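Local coordinates for minor fimbrium subunit Mfa5 (Porphyromonas gingivalis ATCC 33277, PDB 6TO1), which forms an accessory, tip-located subunit of the minor fimbriae, the surface pili that mediate biofilm formation and adhesion to host cells and other oral bacteria, at residues S176-P181 / T202-T207. Residues are numbered along the deposited sequence; the frame is centred on the assembly and turned at random.
Sequences SYDHEP and TPIWGT. With MG (magnesium ion), chain B; PO4 (phosphate ion), chain C.
His-179 lies flat against the indole of Trp-205, ring on ring, the imidazole and the six-membered ring 3.7 Å apart between centroids with planes only 13° from parallel. Its CB also packs over the same indole face as a CH-pi contact. Histidine suits this place because it can stack and donate at once: ND1 gives a hydrogen bond of 2.8 Å to Trp-205 O, with the acceptor almost in the imidazole plane. One tryptophan is thus gripped through both side chain and backbone, which probably fixes the rotation of the imidazole. CG of His-179 sits between its own backbone N and carbonyl carbon (chi1 55°), which turns the ring toward the indole. Asp-178 OD1 lies over the opposite imidazole face.

Van der Waals contacts join the same two loops. CG2 of Ile-204 touches both Asp-178 CG and His-179 CE1, and its CD1 comes 3.4 Å from Asp-178 OD2, an oxygen hydrogen-bonded to His-182 and Gln-134. With no side chain and a positive phi (102°), Gly-206 lets its CA come within 4.0 Å of His-179 CA.

Threonine suits position 207 by having two branches: CG2 meets the Tyr-177 ring edge at CE1, 3.8 Å away, while OG1 binds magnesium at 2.1 Å. Ser-135 and Ser-137 join it, as in the MIDAS of von Willebrand factor A domains. Two waters and a phosphate, probably from the crystallisation liquor, add further oxygens; Thr-207 OG1 and Gly-206 N donate to phosphate O2 and O1.

The turn leaving strand 170-177 toward its antiparallel neighbour 181-186 packs on the loop that carries Thr-207, between helices 191-199 and 209-220, beside the end of strand 126-133.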
loop_
_atom_site.group_PDB
_atom_site.type_symbol
_atom_site.label_atom_id
_atom_site.label_comp_id
_atom_site.label_asym_id
_atom_site.label_seq_id
_atom_site.Cartn_x
_atom_site.Cartn_y
_atom_site.Cartn_z
ATOM N N SER A 176 32.305 -16.690 1.923
ATOM C CA SER A 176 33.565 -16.293 2.531
ATOM C C SER A 176 34.650 -16.480 1.478
ATOM O O SER A 176 34.451 -17.157 0.463
ATOM C CB SER A 176 33.891 -17.098 3.788
ATOM O OG SER A 176 34.207 -18.437 3.456
ATOM N N TYR A 177 35.804 -15.853 1.700
ATOM C CA TYR A 177 36.871 -16.078 0.768
ATOM C C TYR A 177 38.225 -15.864 1.423
ATOM O O TYR A 177 38.387 -15.081 2.364
ATOM C CB TYR A 177 36.757 -15.185 -0.488
ATOM C CG TYR A 177 36.977 -13.709 -0.235
ATOM C CD1 TYR A 177 38.223 -13.128 -0.404
ATOM C CD2 TYR A 177 35.933 -12.888 0.143
ATOM C CE1 TYR A 177 38.421 -11.789 -0.189
ATOM C CE2 TYR A 177 36.130 -11.556 0.365
ATOM C CZ TYR A 177 37.375 -11.002 0.191
ATOM O OH TYR A 177 37.555 -9.646 0.398
ATOM N N ASP A 178 39.185 -16.593 0.888
ATOM C CA ASP A 178 40.604 -16.400 1.159
ATOM C C ASP A 178 41.295 -16.406 -0.207
ATOM O O ASP A 178 41.064 -15.507 -1.033
ATOM C CB ASP A 178 41.144 -17.468 2.109
ATOM C CG ASP A 178 40.653 -18.867 1.791
ATOM O OD1 ASP A 178 41.176 -19.483 0.831
ATOM O OD2 ASP A 178 39.726 -19.349 2.522
ATOM N N HIS A 179 42.167 -17.380 -0.467
ATOM C CA HIS A 179 42.714 -17.469 -1.815
ATOM C C HIS A 179 41.714 -18.042 -2.808
ATOM O O HIS A 179 41.995 -18.047 -4.007
ATOM C CB HIS A 179 44.020 -18.290 -1.857
ATOM C CG HIS A 179 43.906 -19.667 -1.287
ATOM N ND1 HIS A 179 44.170 -19.931 0.039
ATOM C CD2 HIS A 179 43.547 -20.846 -1.849
ATOM C CE1 HIS A 179 43.999 -21.223 0.266
ATOM N NE2 HIS A 179 43.620 -21.799 -0.863
ATOM N N GLU A 180 40.545 -18.485 -2.349
ATOM C CA GLU A 180 39.449 -18.915 -3.204
ATOM C C GLU A 180 38.148 -18.625 -2.460
ATOM O O GLU A 180 38.145 -18.510 -1.230
ATOM C CB GLU A 180 39.569 -20.412 -3.546
ATOM C CG GLU A 180 39.408 -21.232 -2.309
ATOM C CD GLU A 180 39.797 -22.678 -2.459
ATOM O OE1 GLU A 180 39.843 -23.179 -3.596
ATOM O OE2 GLU A 180 40.041 -23.309 -1.407
ATOM N N PRO A 181 37.040 -18.478 -3.166
ATOM C CA PRO A 181 35.772 -18.211 -2.486
ATOM C C PRO A 181 35.120 -19.511 -2.037
ATOM O O PRO A 181 35.383 -20.596 -2.579
ATOM C CB PRO A 181 34.950 -17.504 -3.580
ATOM C CG PRO A 181 35.427 -18.155 -4.858
ATOM C CD PRO A 181 36.918 -18.379 -4.636
ATOM N N THR A 202 37.708 -18.593 9.565
ATOM C CA THR A 202 39.040 -18.817 10.079
ATOM C C THR A 202 40.056 -18.257 9.094
ATOM O O THR A 202 39.840 -18.355 7.878
ATOM C CB THR A 202 39.250 -20.325 10.291
ATOM O OG1 THR A 202 40.424 -20.557 11.065
ATOM C CG2 THR A 202 39.380 -21.013 8.959
ATOM N N PRO A 203 41.144 -17.667 9.568
ATOM C CA PRO A 203 42.069 -16.983 8.638
ATOM C C PRO A 203 42.881 -17.952 7.795
ATOM O O PRO A 203 43.533 -18.856 8.314
ATOM C CB PRO A 203 42.974 -16.159 9.563
ATOM C CG PRO A 203 42.337 -16.188 10.914
ATOM C CD PRO A 203 41.487 -17.420 10.983
ATOM N N ILE A 204 42.874 -17.725 6.477
ATOM C CA ILE A 204 43.579 -18.548 5.509
ATOM C C ILE A 204 44.299 -17.604 4.552
ATOM O O ILE A 204 43.765 -16.550 4.205
ATOM C CB ILE A 204 42.620 -19.483 4.741
ATOM C CG1 ILE A 204 41.965 -20.470 5.709
ATOM C CG2 ILE A 204 43.339 -20.205 3.635
ATOM C CD1 ILE A 204 40.901 -21.351 5.073
ATOM N N TRP A 205 45.507 -17.973 4.127
ATOM C CA TRP A 205 46.285 -17.079 3.272
ATOM C C TRP A 205 45.514 -16.716 2.001
ATOM O O TRP A 205 44.793 -17.532 1.424
ATOM C CB TRP A 205 47.653 -17.714 2.882
ATOM C CG TRP A 205 47.573 -19.004 2.083
ATOM C CD1 TRP A 205 47.550 -20.299 2.574
ATOM C CD2 TRP A 205 47.497 -19.134 0.646
ATOM N NE1 TRP A 205 47.440 -21.196 1.535
ATOM C CE2 TRP A 205 47.428 -20.511 0.347
ATOM C CE3 TRP A 205 47.497 -18.222 -0.404
ATOM C CZ2 TRP A 205 47.328 -20.985 -0.954
ATOM C CZ3 TRP A 205 47.384 -18.698 -1.694
ATOM C CH2 TRP A 205 47.318 -20.064 -1.959
ATOM N N GLY A 206 45.730 -15.486 1.527
ATOM C CA GLY A 206 45.240 -15.091 0.222
ATOM C C GLY A 206 43.983 -14.250 0.322
ATOM O O GLY A 206 43.114 -14.560 1.125
ATOM N N THR A 207 43.863 -13.200 -0.486
ATOM C CA THR A 207 42.699 -12.315 -0.441
ATOM C C THR A 207 42.154 -12.152 -1.861
ATOM O O THR A 207 42.463 -11.178 -2.562
ATOM C CB THR A 207 43.057 -10.968 0.201
ATOM O OG1 THR A 207 43.715 -11.151 1.472
ATOM C CG2 THR A 207 41.813 -10.116 0.382
HETATM MG MG MG B . 43.952 -10.230 3.305
HETATM P P PO4 C . 46.539 -12.144 2.827
HETATM O O1 PO4 C . 46.711 -13.598 3.305
HETATM O O2 PO4 C . 46.281 -12.133 1.326
HETATM O O3 PO4 C . 47.854 -11.436 3.088
HETATM O O4 PO4 C . 45.490 -11.443 3.604
HETATM O O HOH W 1 42.423 -8.897 3.193
HETATM O O HOH W 2 45.127 -8.682 2.503
#